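Ulvan Lyase-PL25 (Pseudoalteromonas sp. PLSV, PDB 5UAM) cleaves ulvan, the sulfated cell-wall polysaccharide of green seaweeds, as a polysaccharide lyase of family 25 built on a beta-propeller. Local coordinates at residues Asp219-Trp224 with Tyr237-Cys242; Glu257-Tyr262 with Glu301-Asn306. All coordinates share one frame; numbering follows the deposited sequence.

Contact 1: Asp219-Trp224 with Tyr237-Cys242; sequences DSWYAW and YDYHVC. With ZN (zinc ion), chain D; PO4 (phosphate ion), chain E.
W221 and Y239 meet on one face of an antiparallel beta hairpin, where with Y237 they form an aromatic cluster. The edge of Y239 is turned to the face of the indole, the planes 73° apart, and its CD1 lies 3.8 Å from W221 CH2. Y237 also presents an edge to the indole, offset, with its CD2 3.5 Å from W221 CE3. Its CG sits between the backbone N and carbonyl carbon (chi1 48°), which stands the ring up alongside W221; the small A223 opposite leaves room for its CB.

A hydrogen bond closes one end of the cluster: Y239 OH donates to D219 OD1 at 2.5 Å, on the anti side of the carboxylate, whose charge is also met by K210 and R287. A phenylalanine in place of Y239 would probably keep the ring packing but leave D219 OD1 without its hydroxyl donor.

On the face of S220, Y222 and H240, Y222 OH donates to O2 of a phosphate ion at 2.6 Å. The ion, probably from the crystallisation liquor, lies among H99, H119, R180 and H184 of the probable active and substrate-binding site, to which Y222 also belongs.

Zinc, a borderline metal, takes an imidazole nitrogen and a thiolate sulfur: H240 NE2 at 2.0 Å and C242 SG at 2.3 Å, with H184 and H254 completing the site. H240 ND1 is hydrogen-bonded to E257 O, so both ring nitrogens are used. S220, small enough to fit beside the imidazole edge, gives its OG to the carbonyl of H184.

Backbone bonds pair S220 with H240, one of the two weak, and Y222 with D238. The hairpin joins strands 217-227 and 232-243; helix 287-293 packs against the aromatic cluster through R287 and A290, and strand 258-267 pairs with the far edge of 232-243.

Contact 2: Glu257-Tyr262 with Glu301-Asn306; sequences ERHDVY and ELWTFN. With EDO (1,2-ethanediol), chain M.
L302 meets H259 through its backbone: H259 ND1 donates to L302 O at 2.9 Å, from above the carbonyl plane. Histidine suits this place because NE2 can be used too, giving a nearly straight bond to E257 OE2 at 2.7 Å. Gripped at both nitrogens, the imidazole is fixed in rotation, and donating from both beside a carboxylate would probably favour its protonated form.

W303 follows, its broad indole face against E257. The CA of E257 stands 3.6 Å from the centroid of the six-membered ring, a CH-pi contact only 8° off the normal, while E257 CB and CG run on over the indole. E257 CG is anti to the backbone N (chi1 -174°), carrying the extended chain across the ring toward H259.

At T304 the backbone N donates to R258 O at 2.9 Å. This contact joins two sheets of the beta-propeller, strands 258-262 and 303-306 running with their N-to-C directions 65° apart rather than pairing as regular sheet neighbours. T304 OG1 is hydrogen-bonded to D238 OD2, the oxygen that also forms a salt bridge with R258 NE; threonine's short branch reaches that carboxylate while CG2 packs near the D260 backbone.

F305 lies alongside R258, its CA over one face of the guanidinium and its CD1 3.6 Å from R258 NH1. Arginine's flat, many-donor group serves D238, the Y222 ring (cation-pi) and both oxygens of a 1,2-ethanediol, probably a crystallisation additive. N306 brings its CB to the guanidinium edge, and its side-chain ND2 is hydrogen-bonded to S236 O.

Overall arrangement
The two contacts follow one another along the chain, contact 1 closing before contact 2 opens, and their centres are about 8 Å apart on the same side of the chain's centre. Strands 217-227, 232-243 and 258-267 are successive neighbours in one antiparallel sheet; contact 2 then links the last of these to strand 303-311, which begins the next four-stranded sheet. The contacts touch directly: Y222 CB packs 3.2 Å from R258 NH2, and polar links run from D238 to T304 and from H240 to E257. The last is consistent with holding the zinc-binding H240 in its orientation, so the junction between sheets directly adjoins the metal site and the probable substrate-binding Y222.

Contact 1: Asp219-Trp224 with Tyr237-Cys242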
ATOM      1  N   ASP A 219     -10.785   3.809  18.930  1.00 20.51           N
ATOM      2  CA  ASP A 219      -9.948   2.801  18.295  1.00 20.14           C
ATOM      3  C   ASP A 219      -9.995   2.991  16.781  1.00 18.13           C
ATOM      4  O   ASP A 219     -11.072   3.065  16.185  1.00 19.22           O
ATOM      5  CB  ASP A 219     -10.445   1.385  18.601  1.00 19.11           C
ATOM      6  CG  ASP A 219     -10.310   0.978  20.058  1.00 19.92           C
ATOM      7  OD1 ASP A 219      -9.475   1.517  20.825  1.00 21.36           O
ATOM      8  OD2 ASP A 219     -11.061   0.048  20.428  1.00 22.03           O
ATOM      9  N   SER A 220      -8.821   3.035  16.161  1.00 15.93           N
ATOM     10  CA  SER A 220      -8.665   3.236  14.729  1.00 14.60           C
ATOM     11  C   SER A 220      -7.483   2.393  14.279  1.00 15.28           C
ATOM     12  O   SER A 220      -6.640   2.004  15.092  1.00 15.94           O
ATOM     13  CB  SER A 220      -8.446   4.729  14.464  1.00 16.86           C
ATOM     14  OG  SER A 220      -8.386   5.061  13.098  1.00 17.39           O
ATOM     15  N   TRP A 221      -7.422   2.105  12.975  1.00 15.16           N
ATOM     16  CA  TRP A 221      -6.480   1.105  12.481  1.00 14.24           C
ATOM     17  C   TRP A 221      -5.916   1.481  11.117  1.00 13.26           C
ATOM     18  O   TRP A 221      -6.517   2.241  10.363  1.00 14.30           O
ATOM     19  CB  TRP A 221      -7.178  -0.243  12.300  1.00 15.69           C
ATOM     20  CG  TRP A 221      -7.819  -0.767  13.541  1.00 13.85           C
ATOM     21  CD1 TRP A 221      -9.152  -0.671  13.909  1.00 15.89           C
ATOM     22  CD2 TRP A 221      -7.172  -1.506  14.582  1.00 13.74           C
ATOM     23  NE1 TRP A 221      -9.348  -1.304  15.108  1.00 16.15           N
ATOM     24  CE2 TRP A 221      -8.152  -1.822  15.546  1.00 14.17           C
ATOM     25  CE3 TRP A 221      -5.857  -1.937  14.791  1.00 15.55           C
ATOM     26  CZ2 TRP A 221      -7.856  -2.550  16.695  1.00 16.07           C
ATOM     27  CZ3 TRP A 221      -5.560  -2.650  15.937  1.00 15.95           C
ATOM     28  CH2 TRP A 221      -6.553  -2.952  16.877  1.00 16.64           C
ATOM     29  N   TYR A 222      -4.784   0.848  10.790  1.00 13.47           N
ATOM     30  CA  TYR A 222      -4.255   0.856   9.427  1.00 12.40           C
ATOM     31  C   TYR A 222      -3.782  -0.552   9.099  1.00 12.96           C
ATOM     32  O   TYR A 222      -3.001  -1.138   9.854  1.00 14.59           O
ATOM     33  CB  TYR A 222      -3.078   1.832   9.288  1.00 13.99           C
ATOM     34  CG  TYR A 222      -3.497   3.277   9.406  1.00 13.45           C
ATOM     35  CD1 TYR A 222      -3.540   3.895  10.656  1.00 14.43           C
ATOM     36  CD2 TYR A 222      -3.856   4.028   8.297  1.00 12.85           C
ATOM     37  CE1 TYR A 222      -3.946   5.212  10.791  1.00 12.73           C
ATOM     38  CE2 TYR A 222      -4.261   5.329   8.415  1.00 12.93           C
ATOM     39  CZ  TYR A 222      -4.275   5.945   9.674  1.00 12.42           C
ATOM     40  OH  TYR A 222      -4.683   7.251   9.806  1.00 15.52           O
ATOM     41  N   ALA A 223      -4.250  -1.094   7.979  1.00 12.50           N
ATOM     42  CA  ALA A 223      -3.995  -2.489   7.639  1.00 12.67           C
ATOM     43  C   ALA A 223      -3.369  -2.608   6.258  1.00 12.03           C
ATOM     44  O   ALA A 223      -3.561  -1.759   5.390  1.00 12.52           O
ATOM     45  CB  ALA A 223      -5.305  -3.302   7.666  1.00 13.78           C
ATOM     46  N   TRP A 224      -2.622  -3.690   6.070  1.00 11.98           N
ATOM     47  CA  TRP A 224      -2.065  -4.092   4.790  1.00 11.27           C
ATOM     48  C   TRP A 224      -2.396  -5.562   4.597  1.00 12.53           C
ATOM     49  O   TRP A 224      -1.973  -6.419   5.396  1.00 12.24           O
ATOM     50  CB  TRP A 224      -0.557  -3.877   4.758  1.00 11.21           C
ATOM     51  CG  TRP A 224       0.088  -3.916   3.401  1.00 12.35           C
ATOM     52  CD1 TRP A 224       0.379  -2.842   2.605  1.00 12.75           C
ATOM     53  CD2 TRP A 224       0.534  -5.074   2.681  1.00 11.25           C
ATOM     54  NE1 TRP A 224       0.992  -3.252   1.454  1.00 12.47           N
ATOM     55  CE2 TRP A 224       1.101  -4.622   1.478  1.00 12.06           C
ATOM     56  CE3 TRP A 224       0.526  -6.448   2.944  1.00 12.96           C
ATOM     57  CZ2 TRP A 224       1.635  -5.492   0.536  1.00 13.53           C
ATOM     58  CZ3 TRP A 224       1.061  -7.299   1.996  1.00 13.24           C
ATOM     59  CH2 TRP A 224       1.595  -6.829   0.830  1.00 14.22           C
ATOM     60  N   TYR A 237      -1.193  -5.009  10.630  1.00 12.66           N
ATOM     61  CA  TYR A 237      -1.867  -3.753  10.915  1.00 13.77           C
ATOM     62  C   TYR A 237      -1.257  -3.095  12.139  1.00 14.38           C
ATOM     63  O   TYR A 237      -0.712  -3.764  13.006  1.00 13.88           O
ATOM     64  CB  TYR A 237      -3.375  -3.941  11.100  1.00 14.48           C
ATOM     65  CG  TYR A 237      -3.871  -5.053  12.012  1.00 12.86           C
ATOM     66  CD1 TYR A 237      -3.883  -6.385  11.590  1.00 14.57           C
ATOM     67  CD2 TYR A 237      -4.431  -4.757  13.246  1.00 14.64           C
ATOM     68  CE1 TYR A 237      -4.404  -7.371  12.381  1.00 15.16           C
ATOM     69  CE2 TYR A 237      -4.955  -5.743  14.042  1.00 15.28           C
ATOM     70  CZ  TYR A 237      -4.950  -7.055  13.606  1.00 15.14           C
ATOM     71  OH  TYR A 237      -5.507  -8.038  14.406  1.00 16.06           O
ATOM     72  N   ASP A 238      -1.328  -1.765  12.178  1.00 14.13           N
ATOM     73  CA  ASP A 238      -0.999  -1.021  13.392  1.00 15.23           C
ATOM     74  C   ASP A 238      -2.231  -0.287  13.906  1.00 14.67           C
ATOM     75  O   ASP A 238      -3.252  -0.164  13.221  1.00 14.57           O
ATOM     76  CB  ASP A 238       0.248  -0.105  13.256  1.00 14.48           C
ATOM     77  CG  ASP A 238       0.093   1.056  12.259  1.00 15.87           C
ATOM     78  OD1 ASP A 238      -0.680   0.984  11.297  1.00 16.28           O
ATOM     79  OD2 ASP A 238       0.826   2.068  12.436  1.00 16.71           O
ATOM     80  N   TYR A 239      -2.127   0.155  15.154  1.00 15.77           N
ATOM     81  CA  TYR A 239      -3.230   0.786  15.869  1.00 15.46           C
ATOM     82  C   TYR A 239      -3.039   2.295  15.947  1.00 15.47           C
ATOM     83  O   TYR A 239      -1.962   2.767  16.321  1.00 17.20           O
ATOM     84  CB  TYR A 239      -3.340   0.204  17.270  1.00 16.43           C
ATOM     85  CG  TYR A 239      -4.389   0.876  18.127  1.00 16.74           C
ATOM     86  CD1 TYR A 239      -5.721   0.558  17.994  1.00 18.89           C
ATOM     87  CD2 TYR A 239      -4.030   1.796  19.104  1.00 18.80           C
ATOM     88  CE1 TYR A 239      -6.675   1.158  18.784  1.00 20.20           C
ATOM     89  CE2 TYR A 239      -4.984   2.405  19.908  1.00 20.42           C
ATOM     90  CZ  TYR A 239      -6.309   2.073  19.744  1.00 19.07           C
ATOM     91  OH  TYR A 239      -7.247   2.674  20.542  1.00 20.98           O
ATOM     92  N   HIS A 240      -4.088   3.037  15.614  1.00 17.05           N
ATOM     93  CA  HIS A 240      -4.114   4.493  15.715  1.00 16.50           C
ATOM     94  C   HIS A 240      -4.937   4.887  16.945  1.00 19.34           C
ATOM     95  O   HIS A 240      -6.121   4.537  17.050  1.00 18.82           O
ATOM     96  CB  HIS A 240      -4.698   5.079  14.423  1.00 15.91           C
ATOM     97  CG  HIS A 240      -5.014   6.541  14.488  1.00 17.86           C
ATOM     98  ND1 HIS A 240      -4.131   7.482  14.972  1.00 18.44           N
ATOM     99  CD2 HIS A 240      -6.118   7.223  14.107  1.00 17.90           C
ATOM    100  CE1 HIS A 240      -4.685   8.681  14.896  1.00 19.95           C
ATOM    101  NE2 HIS A 240      -5.888   8.554  14.361  1.00 18.10           N
ATOM    102  N   VAL A 241      -4.293   5.583  17.882  1.00 20.07           N
ATOM    103  CA  VAL A 241      -4.974   6.230  19.004  1.00 21.02           C
ATOM    104  C   VAL A 241      -5.601   7.493  18.426  1.00 22.19           C
ATOM    105  O   VAL A 241      -4.909   8.491  18.221  1.00 22.87           O
ATOM    106  CB  VAL A 241      -4.011   6.587  20.141  1.00 23.46           C
ATOM    107  CG1 VAL A 241      -4.813   7.035  21.373  1.00 26.38           C
ATOM    108  CG2 VAL A 241      -3.036   5.452  20.460  1.00 28.65           C
ATOM    109  N   CYS A 242      -6.900   7.465  18.165  1.00 21.60           N
ATOM    110  CA  CYS A 242      -7.555   8.569  17.476  1.00 22.46           C
ATOM    111  C   CYS A 242      -8.180   9.477  18.532  1.00 24.73           C
ATOM    112  O   CYS A 242      -9.326   9.301  18.959  1.00 22.91           O
ATOM    113  CB  CYS A 242      -8.557   8.047  16.455  1.00 21.22           C
ATOM    114  SG  CYS A 242      -9.221   9.357  15.414  1.00 22.04           S
TER
HETATM  115 ZN    ZN D 502      -7.418   9.882  14.109  1.00 20.80          ZN
HETATM  116  P   PO4 E 503      -5.541   9.453   6.866  1.00 17.21           P
HETATM  117  O1  PO4 E 503      -5.520  10.563   7.899  1.00 23.07           O
HETATM  118  O2  PO4 E 503      -5.537   8.136   7.525  1.00 16.54           O
HETATM  119  O3  PO4 E 503      -4.277   9.638   6.061  1.00 22.87           O
HETATM  120  O4  PO4 E 503      -6.808   9.616   6.033  1.00 20.10           O

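Contact 2: Glu257-Tyr262 with Glu301-Asn306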
ATOM      1  N   GLU A 257      -0.742   9.668  16.011  1.00 21.31           N
ATOM      2  CA  GLU A 257      -0.194   8.659  16.912  1.00 19.61           C
ATOM      3  C   GLU A 257      -0.665   7.260  16.551  1.00 19.58           C
ATOM      4  O   GLU A 257      -1.867   6.975  16.545  1.00 19.19           O
ATOM      5  CB  GLU A 257      -0.608   8.987  18.348  1.00 19.53           C
ATOM      6  CG  GLU A 257       0.045   8.062  19.361  1.00 20.14           C
ATOM      7  CD  GLU A 257      -0.253   8.410  20.810  1.00 26.19           C
ATOM      8  OE1 GLU A 257      -0.763   9.523  21.091  1.00 27.77           O
ATOM      9  OE2 GLU A 257       0.067   7.571  21.685  1.00 25.61           O
ATOM     10  N   ARG A 258       0.292   6.377  16.277  1.00 17.43           N
ATOM     11  CA  ARG A 258       0.031   4.973  16.008  1.00 15.66           C
ATOM     12  C   ARG A 258       1.095   4.173  16.736  1.00 15.69           C
ATOM     13  O   ARG A 258       2.210   4.653  16.931  1.00 16.47           O
ATOM     14  CB  ARG A 258       0.110   4.660  14.504  1.00 16.04           C
ATOM     15  CG  ARG A 258      -0.932   5.403  13.674  1.00 15.74           C
ATOM     16  CD  ARG A 258      -0.484   5.678  12.235  1.00 16.56           C
ATOM     17  NE  ARG A 258      -0.284   4.460  11.454  1.00 15.11           N
ATOM     18  CZ  ARG A 258      -0.338   4.390  10.123  1.00 14.78           C
ATOM     19  NH1 ARG A 258      -0.586   5.464   9.396  1.00 16.18           N
ATOM     20  NH2 ARG A 258      -0.172   3.209   9.540  1.00 14.72           N
ATOM     21  N   HIS A 259       0.752   2.953  17.148  1.00 15.78           N
ATOM     22  CA  HIS A 259       1.718   2.082  17.797  1.00 15.68           C
ATOM     23  C   HIS A 259       1.490   0.641  17.383  1.00 17.14           C
ATOM     24  O   HIS A 259       0.387   0.246  16.999  1.00 16.43           O
ATOM     25  CB  HIS A 259       1.593   2.094  19.312  1.00 17.57           C
ATOM     26  CG  HIS A 259       1.692   3.450  19.915  1.00 19.03           C
ATOM     27  ND1 HIS A 259       2.879   4.144  20.002  1.00 20.95           N
ATOM     28  CD2 HIS A 259       0.745   4.240  20.472  1.00 22.06           C
ATOM     29  CE1 HIS A 259       2.652   5.319  20.565  1.00 25.02           C
ATOM     30  NE2 HIS A 259       1.366   5.398  20.862  1.00 22.03           N
ATOM     31  N   ASP A 260       2.559  -0.139  17.542  1.00 16.02           N
ATOM     32  CA  ASP A 260       2.545  -1.603  17.551  1.00 15.72           C
ATOM     33  C   ASP A 260       2.270  -2.186  16.175  1.00 15.43           C
ATOM     34  O   ASP A 260       2.002  -1.458  15.211  1.00 18.56           O
ATOM     35  CB  ASP A 260       1.558  -2.140  18.601  1.00 15.46           C
ATOM     36  CG  ASP A 260       1.832  -1.588  19.994  1.00 17.50           C
ATOM     37  OD1 ASP A 260       2.990  -1.215  20.311  1.00 18.12           O
ATOM     38  OD2 ASP A 260       0.874  -1.533  20.808  1.00 22.50           O
ATOM     39  N   VAL A 261       2.409  -3.500  16.048  1.00 14.39           N
ATOM     40  CA  VAL A 261       2.035  -4.176  14.816  1.00 15.24           C
ATOM     41  C   VAL A 261       1.447  -5.530  15.170  1.00 14.08           C
ATOM     42  O   VAL A 261       1.902  -6.192  16.107  1.00 15.46           O
ATOM     43  CB  VAL A 261       3.195  -4.232  13.781  1.00 15.22           C
ATOM     44  CG1 VAL A 261       4.286  -5.196  14.197  1.00 17.30           C
ATOM     45  CG2 VAL A 261       2.667  -4.577  12.393  1.00 15.04           C
ATOM     46  N   TYR A 262       0.415  -5.904  14.423  1.00 14.34           N
ATOM     47  CA  TYR A 262      -0.401  -7.078  14.651  1.00 14.90           C
ATOM     48  C   TYR A 262      -0.475  -7.877  13.354  1.00 13.78           C
ATOM     49  O   TYR A 262      -0.206  -7.354  12.264  1.00 13.07           O
ATOM     50  CB  TYR A 262      -1.820  -6.658  15.007  1.00 15.94           C
ATOM     51  CG  TYR A 262      -1.996  -5.736  16.202  1.00 15.68           C
ATOM     52  CD1 TYR A 262      -1.761  -4.373  16.098  1.00 14.74           C
ATOM     53  CD2 TYR A 262      -2.465  -6.226  17.398  1.00 16.00           C
ATOM     54  CE1 TYR A 262      -1.958  -3.534  17.167  1.00 15.94           C
ATOM     55  CE2 TYR A 262      -2.677  -5.393  18.477  1.00 18.97           C
ATOM     56  CZ  TYR A 262      -2.442  -4.042  18.344  1.00 16.99           C
ATOM     57  OH  TYR A 262      -2.640  -3.191  19.415  1.00 22.15           O
ATOM     58  N   GLU A 301       6.848   3.428  23.122  1.00 22.65           N
ATOM     59  CA  GLU A 301       6.407   4.783  22.827  1.00 21.65           C
ATOM     60  C   GLU A 301       6.685   5.186  21.380  1.00 21.15           C
ATOM     61  O   GLU A 301       6.283   6.283  20.977  1.00 24.17           O
ATOM     62  CB  GLU A 301       7.089   5.769  23.777  1.00 24.26           C
ATOM     63  CG  GLU A 301       6.615   5.618  25.218  1.00 26.05           C
ATOM     64  CD  GLU A 301       7.304   6.558  26.172  1.00 31.75           C
ATOM     65  OE1 GLU A 301       8.106   7.398  25.710  1.00 38.01           O
ATOM     66  OE2 GLU A 301       7.046   6.449  27.394  1.00 37.45           O
ATOM     67  N   LEU A 302       7.348   4.346  20.596  1.00 19.35           N
ATOM     68  CA  LEU A 302       7.609   4.703  19.210  1.00 17.92           C
ATOM     69  C   LEU A 302       6.301   4.780  18.436  1.00 19.24           C
ATOM     70  O   LEU A 302       5.396   3.963  18.625  1.00 20.90           O
ATOM     71  CB  LEU A 302       8.515   3.677  18.544  1.00 18.61           C
ATOM     72  CG  LEU A 302       9.904   3.526  19.159  1.00 20.39           C
ATOM     73  CD1 LEU A 302      10.645   2.453  18.402  1.00 22.72           C
ATOM     74  CD2 LEU A 302      10.667   4.842  19.146  1.00 24.83           C
ATOM     75  N   TRP A 303       6.214   5.767  17.544  1.00 18.24           N
ATOM     76  CA  TRP A 303       5.077   5.929  16.655  1.00 17.04           C
ATOM     77  C   TRP A 303       5.325   5.164  15.357  1.00 18.42           C
ATOM     78  O   TRP A 303       6.432   5.187  14.799  1.00 17.08           O
ATOM     79  CB  TRP A 303       4.867   7.404  16.330  1.00 17.99           C
ATOM     80  CG  TRP A 303       4.315   8.228  17.455  1.00 18.82           C
ATOM     81  CD1 TRP A 303       4.416   7.979  18.804  1.00 18.92           C
ATOM     82  CD2 TRP A 303       3.554   9.441  17.335  1.00 21.13           C
ATOM     83  NE1 TRP A 303       3.764   8.959  19.511  1.00 22.56           N
ATOM     84  CE2 TRP A 303       3.228   9.863  18.631  1.00 21.47           C
ATOM     85  CE3 TRP A 303       3.114  10.204  16.246  1.00 21.08           C
ATOM     86  CZ2 TRP A 303       2.495  11.024  18.878  1.00 22.79           C
ATOM     87  CZ3 TRP A 303       2.389  11.356  16.494  1.00 20.04           C
ATOM     88  CH2 TRP A 303       2.081  11.751  17.795  1.00 23.61           C
ATOM     89  N   THR A 304       4.281   4.504  14.861  1.00 15.46           N
ATOM     90  CA  THR A 304       4.405   3.602  13.723  1.00 14.39           C
ATOM     91  C   THR A 304       3.761   4.148  12.457  1.00 14.15           C
ATOM     92  O   THR A 304       2.934   5.068  12.469  1.00 15.82           O
ATOM     93  CB  THR A 304       3.791   2.233  14.043  1.00 16.85           C
ATOM     94  OG1 THR A 304       2.476   2.430  14.569  1.00 16.42           O
ATOM     95  CG2 THR A 304       4.657   1.507  15.061  1.00 16.17           C
ATOM     96  N   PHE A 305       4.182   3.559  11.350  1.00 14.91           N
ATOM     97  CA  PHE A 305       3.556   3.739  10.052  1.00 14.73           C
ATOM     98  C   PHE A 305       3.666   2.382   9.395  1.00 14.59           C
ATOM     99  O   PHE A 305       4.765   1.829   9.286  1.00 15.11           O
ATOM    100  CB  PHE A 305       4.286   4.813   9.229  1.00 14.97           C
ATOM    101  CG  PHE A 305       3.648   5.112   7.893  1.00 13.36           C
ATOM    102  CD1 PHE A 305       2.560   5.958   7.810  1.00 15.05           C
ATOM    103  CD2 PHE A 305       4.161   4.561   6.729  1.00 15.20           C
ATOM    104  CE1 PHE A 305       1.981   6.233   6.573  1.00 17.93           C
ATOM    105  CE2 PHE A 305       3.587   4.845   5.514  1.00 15.41           C
ATOM    106  CZ  PHE A 305       2.514   5.672   5.447  1.00 15.13           C
ATOM    107  N   ASN A 306       2.534   1.805   9.047  1.00 14.88           N
ATOM    108  CA  ASN A 306       2.511   0.408   8.666  1.00 15.16           C
ATOM    109  C   ASN A 306       3.292   0.153   7.375  1.00 15.36           C
ATOM    110  O   ASN A 306       3.494   1.040   6.527  1.00 15.04           O
ATOM    111  CB  ASN A 306       1.067  -0.067   8.531  1.00 13.99           C
ATOM    112  CG  ASN A 306       0.935  -1.544   8.631  1.00 15.95           C
ATOM    113  OD1 ASN A 306       1.692  -2.202   9.323  1.00 19.61           O
ATOM    114  ND2 ASN A 306      -0.057  -2.084   7.934  1.00 15.50           N
TER
HETATM  115  C1  EDO M 511      -1.593   4.596   5.432  1.00 37.37           C
HETATM  116  O1  EDO M 511      -1.392   5.413   6.584  1.00 19.22           O
HETATM  117  C2  EDO M 511      -0.597   3.466   5.507  1.00 37.44           C
HETATM  118  O2  EDO M 511      -0.801   2.655   6.651  1.00 17.27           O